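Local coordinates for N utilization substance protein B (Aquifex aeolicus, PDB 3R2C) that binds RNA and probably takes part in transcription antitermination of ribosomal RNA operons by recognising their boxA sequence, at residues A7-T10 / A11-L15; L28-E31 / V32-K36; D42-E45 / Y46-L50. All coordinates share one frame; numbering follows the deposited sequence.

Contact 1: A7-T10 / A11-L15. With nucleotides of chain E.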
# COMPACT_ATOMS: atom_id res chain seq x y z
N ALA A 7 -6.25 -4.17 12.27
CA ALA A 7 -5.07 -3.31 12.50
C ALA A 7 -4.05 -3.48 11.37
O ALA A 7 -3.40 -2.52 10.97
CB ALA A 7 -4.44 -3.64 13.84
N ARG A 8 -3.91 -4.71 10.88
CA ARG A 8 -3.03 -4.98 9.74
C ARG A 8 -3.54 -4.30 8.46
O ARG A 8 -2.74 -3.80 7.67
CB ARG A 8 -2.89 -6.49 9.53
CG ARG A 8 -2.07 -7.13 10.64
CD ARG A 8 -2.16 -8.66 10.64
NE ARG A 8 -1.52 -9.20 11.84
CZ ARG A 8 -2.08 -10.08 12.67
NH1 ARG A 8 -3.30 -10.58 12.42
NH2 ARG A 8 -1.42 -10.48 13.75
N ASP A 9 -4.85 -4.27 8.27
CA ASP A 9 -5.40 -3.52 7.14
C ASP A 9 -5.07 -2.02 7.25
O ASP A 9 -4.63 -1.39 6.27
CB ASP A 9 -6.91 -3.73 7.02
CG ASP A 9 -7.53 -2.84 5.93
OD1 ASP A 9 -7.41 -3.19 4.74
OD2 ASP A 9 -8.13 -1.79 6.26
N THR A 10 -5.25 -1.45 8.43
CA THR A 10 -4.90 -0.04 8.64
C THR A 10 -3.44 0.22 8.33
O THR A 10 -3.10 1.16 7.60
CB THR A 10 -5.19 0.38 10.09
OG1 THR A 10 -6.60 0.26 10.34
CG2 THR A 10 -4.74 1.81 10.35
N ALA A 11 -2.56 -0.62 8.88
CA ALA A 11 -1.13 -0.44 8.72
C ALA A 11 -0.73 -0.60 7.25
O ALA A 11 0.08 0.18 6.73
CB ALA A 11 -0.37 -1.46 9.58
N PHE A 12 -1.31 -1.59 6.57
CA PHE A 12 -1.05 -1.76 5.14
C PHE A 12 -1.43 -0.51 4.34
O PHE A 12 -0.67 -0.04 3.48
CB PHE A 12 -1.80 -2.96 4.56
CG PHE A 12 -1.85 -2.95 3.06
CD1 PHE A 12 -0.77 -3.42 2.32
CD2 PHE A 12 -2.96 -2.44 2.39
CE1 PHE A 12 -0.80 -3.38 0.93
CE2 PHE A 12 -2.99 -2.39 1.01
CZ PHE A 12 -1.90 -2.87 0.27
N LEU A 13 -2.61 0.04 4.62
CA LEU A 13 -3.09 1.22 3.91
C LEU A 13 -2.13 2.38 4.11
O LEU A 13 -1.88 3.16 3.18
CB LEU A 13 -4.50 1.61 4.36
CG LEU A 13 -5.57 0.57 4.01
CD1 LEU A 13 -6.97 1.00 4.46
CD2 LEU A 13 -5.58 0.28 2.50
N VAL A 14 -1.59 2.50 5.32
CA VAL A 14 -0.66 3.59 5.59
C VAL A 14 0.65 3.40 4.82
O VAL A 14 1.11 4.34 4.19
CB VAL A 14 -0.42 3.80 7.11
CG1 VAL A 14 0.66 4.86 7.35
CG2 VAL A 14 -1.75 4.24 7.79
N LEU A 15 1.22 2.20 4.84
CA LEU A 15 2.45 1.92 4.11
C LEU A 15 2.24 2.12 2.61
O LEU A 15 3.10 2.65 1.93
CB LEU A 15 2.94 0.49 4.39
CG LEU A 15 3.35 0.23 5.85
CD1 LEU A 15 3.80 -1.23 6.07
CD2 LEU A 15 4.46 1.20 6.29
O5' G E 1 -11.24 -15.86 17.43
C5' G E 1 -12.22 -15.76 16.39
C4' G E 1 -11.70 -16.30 15.09
O4' G E 1 -10.63 -15.43 14.60
C3' G E 1 -11.09 -17.69 15.15
O3' G E 1 -11.21 -18.28 13.86
C2' G E 1 -9.62 -17.36 15.44
O2' G E 1 -8.70 -18.40 15.16
C1' G E 1 -9.43 -16.17 14.51
N9 G E 1 -8.33 -15.27 14.85
C8 G E 1 -7.74 -14.90 16.04
N7 G E 1 -6.78 -14.02 15.87
C5 G E 1 -6.74 -13.80 14.50
C6 G E 1 -5.92 -12.97 13.69
O6 G E 1 -5.01 -12.23 14.04
N1 G E 1 -6.23 -13.06 12.33
C2 G E 1 -7.22 -13.87 11.83
N2 G E 1 -7.41 -13.87 10.50
N3 G E 1 -7.97 -14.65 12.57
C4 G E 1 -7.68 -14.57 13.88

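Contact 2: L28-E31 / V32-K36. With ACT (acetate ion), chain K.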
# COMPACT_ATOMS: atom_id res chain seq x y z
N LEU A 28 -0.12 10.47 7.54
CA LEU A 28 -0.84 9.48 6.74
C LEU A 28 -1.65 8.54 7.65
O LEU A 28 -2.76 8.14 7.31
CB LEU A 28 0.12 8.69 5.85
CG LEU A 28 0.83 9.51 4.76
CD1 LEU A 28 1.87 8.68 4.03
CD2 LEU A 28 -0.19 10.10 3.77
N PHE A 29 -1.09 8.20 8.81
CA PHE A 29 -1.77 7.35 9.79
C PHE A 29 -3.04 8.03 10.31
O PHE A 29 -4.09 7.42 10.44
CB PHE A 29 -0.83 7.04 10.95
CG PHE A 29 -1.40 6.08 11.97
CD1 PHE A 29 -1.44 4.72 11.72
CD2 PHE A 29 -1.89 6.55 13.18
CE1 PHE A 29 -1.97 3.83 12.66
CE2 PHE A 29 -2.42 5.67 14.13
CZ PHE A 29 -2.46 4.30 13.86
N LYS A 30 -2.92 9.32 10.62
CA LYS A 30 -4.07 10.10 11.05
C LYS A 30 -5.16 10.10 9.97
O LYS A 30 -6.33 9.93 10.28
CB LYS A 30 -3.61 11.52 11.43
CG LYS A 30 -4.72 12.52 11.76
CD LYS A 30 -4.21 13.97 11.75
CE LYS A 30 -3.45 14.36 13.03
NZ LYS A 30 -2.85 15.73 12.94
N GLU A 31 -4.77 10.24 8.69
CA GLU A 31 -5.76 10.21 7.61
C GLU A 31 -6.52 8.88 7.56
O GLU A 31 -7.75 8.85 7.42
CB GLU A 31 -5.09 10.42 6.25
CG GLU A 31 -4.72 11.84 5.92
CD GLU A 31 -4.09 11.97 4.53
OE1 GLU A 31 -4.13 10.99 3.75
OE2 GLU A 31 -3.56 13.05 4.22
N VAL A 32 -5.79 7.77 7.65
CA VAL A 32 -6.44 6.46 7.54
C VAL A 32 -7.36 6.18 8.73
O VAL A 32 -8.45 5.65 8.56
CB VAL A 32 -5.40 5.33 7.37
CG1 VAL A 32 -6.09 3.96 7.43
CG2 VAL A 32 -4.65 5.49 6.04
N VAL A 33 -6.91 6.55 9.92
CA VAL A 33 -7.71 6.35 11.13
C VAL A 33 -9.04 7.11 11.02
O VAL A 33 -10.11 6.58 11.36
CB VAL A 33 -6.92 6.82 12.39
CG1 VAL A 33 -7.85 7.07 13.58
CG2 VAL A 33 -5.83 5.79 12.76
N GLU A 34 -8.99 8.33 10.52
CA GLU A 34 -10.22 9.11 10.36
C GLU A 34 -11.14 8.52 9.28
O GLU A 34 -12.34 8.48 9.46
CB GLU A 34 -9.89 10.57 10.04
CG GLU A 34 -9.10 11.25 11.15
CD GLU A 34 -8.93 12.74 10.93
OE1 GLU A 34 -9.44 13.26 9.91
OE2 GLU A 34 -8.30 13.40 11.79
N GLU A 35 -10.57 8.05 8.18
CA GLU A 35 -11.38 7.48 7.10
C GLU A 35 -12.05 6.17 7.49
O GLU A 35 -13.18 5.91 7.08
CB GLU A 35 -10.53 7.24 5.86
CG GLU A 35 -10.14 8.52 5.14
CD GLU A 35 -8.93 8.33 4.26
OE1 GLU A 35 -8.53 7.17 4.07
OE2 GLU A 35 -8.37 9.34 3.77
N LYS A 36 -11.35 5.35 8.27
CA LYS A 36 -11.89 4.08 8.73
C LYS A 36 -12.63 4.23 10.05
O LYS A 36 -13.16 3.25 10.58
CB LYS A 36 -10.77 3.05 8.91
CG LYS A 36 -10.09 2.61 7.63
CD LYS A 36 -9.04 1.55 7.92
CE LYS A 36 -9.68 0.19 8.15
NZ LYS A 36 -8.72 -0.78 8.73
C ACT K . 0.72 14.16 13.04
O ACT K . 1.68 14.80 12.56
OXT ACT K . -0.42 14.58 12.75
CH3 ACT K . 0.91 12.94 13.91

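Contact 3: D42-E45 / Y46-L50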
# COMPACT_ATOMS: atom_id res chain seq x y z
N ASP A 42 -7.47 -0.90 21.21
CA ASP A 42 -6.73 -2.11 20.85
C ASP A 42 -6.19 -2.05 19.41
O ASP A 42 -4.99 -2.24 19.18
CB ASP A 42 -7.53 -3.41 21.12
CG ASP A 42 -8.93 -3.41 20.48
OD1 ASP A 42 -9.21 -2.60 19.58
OD2 ASP A 42 -9.77 -4.26 20.89
N ALA A 43 -7.06 -1.71 18.46
CA ALA A 43 -6.71 -1.75 17.04
C ALA A 43 -5.91 -0.51 16.63
O ALA A 43 -5.04 -0.57 15.75
CB ALA A 43 -7.96 -1.88 16.19
N TYR A 44 -6.22 0.61 17.26
CA TYR A 44 -5.50 1.85 17.01
C TYR A 44 -4.03 1.72 17.45
O TYR A 44 -3.10 2.08 16.72
CB TYR A 44 -6.17 3.00 17.77
CG TYR A 44 -5.44 4.32 17.66
CD1 TYR A 44 -4.41 4.65 18.53
CD2 TYR A 44 -5.78 5.23 16.67
CE1 TYR A 44 -3.74 5.85 18.42
CE2 TYR A 44 -5.12 6.44 16.55
CZ TYR A 44 -4.10 6.74 17.43
OH TYR A 44 -3.43 7.95 17.32
N GLU A 45 -3.83 1.18 18.65
CA GLU A 45 -2.48 1.07 19.19
C GLU A 45 -1.67 0.00 18.46
O GLU A 45 -0.48 0.19 18.21
CB GLU A 45 -2.52 0.82 20.70
CG GLU A 45 -2.93 2.08 21.46
CD GLU A 45 -2.63 2.02 22.94
OE1 GLU A 45 -2.22 0.94 23.43
OE2 GLU A 45 -2.81 3.05 23.62
N TYR A 46 -2.31 -1.10 18.08
CA TYR A 46 -1.58 -2.14 17.37
C TYR A 46 -1.20 -1.67 15.95
O TYR A 46 -0.08 -1.89 15.51
CB TYR A 46 -2.37 -3.45 17.32
CG TYR A 46 -1.47 -4.63 17.02
CD1 TYR A 46 -0.58 -5.10 17.98
CD2 TYR A 46 -1.48 -5.26 15.77
CE1 TYR A 46 0.25 -6.17 17.72
CE2 TYR A 46 -0.64 -6.33 15.50
CZ TYR A 46 0.22 -6.78 16.49
OH TYR A 46 1.08 -7.84 16.27
N ALA A 47 -2.15 -1.04 15.26
CA ALA A 47 -1.86 -0.44 13.95
C ALA A 47 -0.71 0.55 14.04
O ALA A 47 0.18 0.58 13.17
CB ALA A 47 -3.11 0.26 13.40
N LYS A 48 -0.71 1.39 15.08
CA LYS A 48 0.32 2.42 15.22
C LYS A 48 1.70 1.76 15.40
O LYS A 48 2.70 2.23 14.86
CB LYS A 48 0.00 3.32 16.41
CG LYS A 48 0.99 4.47 16.65
CD LYS A 48 0.63 5.21 17.94
CE LYS A 48 0.94 6.70 17.86
NZ LYS A 48 -0.11 7.52 18.54
N LYS A 49 1.73 0.66 16.15
CA LYS A 49 2.96 -0.06 16.40
C LYS A 49 3.49 -0.77 15.14
O LYS A 49 4.70 -0.75 14.88
CB LYS A 49 2.77 -1.08 17.53
CG LYS A 49 4.07 -1.72 18.00
CD LYS A 49 3.91 -2.27 19.40
CE LYS A 49 2.82 -3.31 19.44
NZ LYS A 49 3.17 -4.44 18.55
N LEU A 50 2.60 -1.37 14.35
CA LEU A 50 2.99 -1.97 13.07
C LEU A 50 3.59 -0.93 12.15
O LEU A 50 4.65 -1.16 11.58
CB LEU A 50 1.79 -2.60 12.36
CG LEU A 50 1.19 -3.83 13.05
CD1 LEU A 50 -0.17 -4.19 12.41
CD2 LEU A 50 2.17 -4.98 12.98

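Contact 1: A7-T10 / A11-L15
Arg8 NH1 serves two acceptors: it donates to O6 of G1 of chain E at 2.9 Å, in a fairly straight bond (161° at the hydrogen), and it forms a salt bridge with Asp106. O6 sits at the edge of the guanidinium, near its plane. The other two nitrogens meet acids as well, NE with Glu91 and NH2 with Glu99, so three carboxylates fix the rotation of the group and would probably offset its charge. The side chain is extended from CG to NE, starting with CG beside the backbone N (chi1 -71°). Its own carbonyl stays in the helix, where Phe12 N donates to Arg8 O at 2.9 Å. Ala11 N does the same for Ala7 O, and Val14 N for Thr10 O.

Asp9 O has side chains close by as well. Leu13 N donates to it at 3.0 Å, Leu13 CG lies 3.1 Å from the same Asp9 O, and the edge of the Phe12 ring faces it too. Farther out, Asp9 OD2 rests on Leu13 CD1 at 3.5 Å, a carboxylate lying against a methyl rather than a polar pairing. The charge is met from elsewhere: Lys36 makes a salt bridge to OD2, and Tyr114 bonds OD1. Lys36 NZ reaches Thr10 OG1 as well. This is regular alpha-helix, part of helix 3-21 in the all-helical NusB fold, largely buried among neighbouring helices, with Arg8 reaching the RNA.

Contact 2: L28-E31 / V32-K36
Leu28 to Glu31 offer their carbonyls to Val32 to Glu35 in a run of i to i+4 alpha-helical bonds on helix 25-36, the second helix of the NusB fold. Lengths hardly vary, from 3.0 Å for Val33 N to Phe29 O up to 3.1 Å for Glu34 N to Lys30 O, so all four carbonyls have a backbone donor.

The side-chain charges look elsewhere. Glu31 and Glu35 hang off successive turns, with Glu31 OE1 and Glu35 OE2 only 4.5 Å apart, and basic groups probably offset this repulsion. Arg21 makes a salt bridge to Glu31 OE1, Arg17 one to Glu35 OE1, and a basic side chain of the other protein chain takes Glu35 OE2. With an alanine in place of Glu35, Arg17 would probably lose its salt-bridge partner here, keeping a long, weak pairing to Glu31, and the basic group of the other chain would lose its mate.

Lys30 and Glu34 run alongside each other without pairing: Glu34 OE2 lies 3.7 Å from Lys30 CG but 6.0 Å from Lys30 NZ. A bend at chi3 (-80°) carries that amine to an acetate ion, probably from the crystallisation liquor, where NZ donates a hydrogen bond to OXT at 2.7 Å. Toward helix 41-56, Val33 CG2 sits over one face of the Phe29 ring as a CH-pi contact, 4.0 Å from the centroid and displaced toward the rim.

Contact 3: D42-E45 / Y46-L50
Tyr44 and Lys48 meet one turn apart on the outer surface of helix 41-56, a local contact made mostly of backbone bonds and only lightly of side chains. Lys48 N donates to Tyr44 O at 3.0 Å, and the two side chains then leave the helix side by side in the same direction. Both have CG anti to the backbone nitrogen (chi1 176° and -178°), which starts them off alongside each other and brings Lys48 NZ to 3.6 Å from Tyr44 OH. The amine approaches the ring obliquely. Lys48 bends at its last two torsions and also touches a crystal neighbour, so its position may owe something to the lattice.

Plain alpha-helix of the all-helical NusB fold carries the set. Tyr46 N bonds Asp42 O at 3.1 Å, and Lys49 N bonds Glu45 O. Ala47 N bonds Ala43 O at 3.0 Å from above the carbonyl plane, 36° out of it, while Ala47 CB rests against the same Ala43 O at 3.2 Å.

Small as it is, that methyl lies on the buried side, where helices 3-21 and 25-36 close in. Outside, Glu45 OE2 forms a salt bridge with Lys41, one turn back. Tyr46 swings away from the contact to give its OH a hydrogen-bonding partner in Glu91 OE2; the other oxygen of that carboxylate holds Arg8.

How the contacts relate
The three contacts lie on consecutive helices, 3-21, 25-36 and 41-56, which pack against one another; the centres of the contacts are 9 to 12 Å apart. Contacts 1 and 2 are tied by Lys36 NZ, 2.7 Å from Asp9 OD2, and by Val14 CG2 on Val32 CG2 at 3.6 Å. Contacts 1 and 3 meet largely through small alanine side chains, consistent with their closeness: Ala11 CB lies 3.7 Å from Leu50 CB. Between contacts 2 and 3, Phe29 fills the seam, with CZ 3.6 Å from Lys48 N and its ring edge-to-face with Tyr44. Contact 1 binds the RNA base directly; the nearest atoms of contacts 3 and 2 stay about 7 and 13 Å from the RNA.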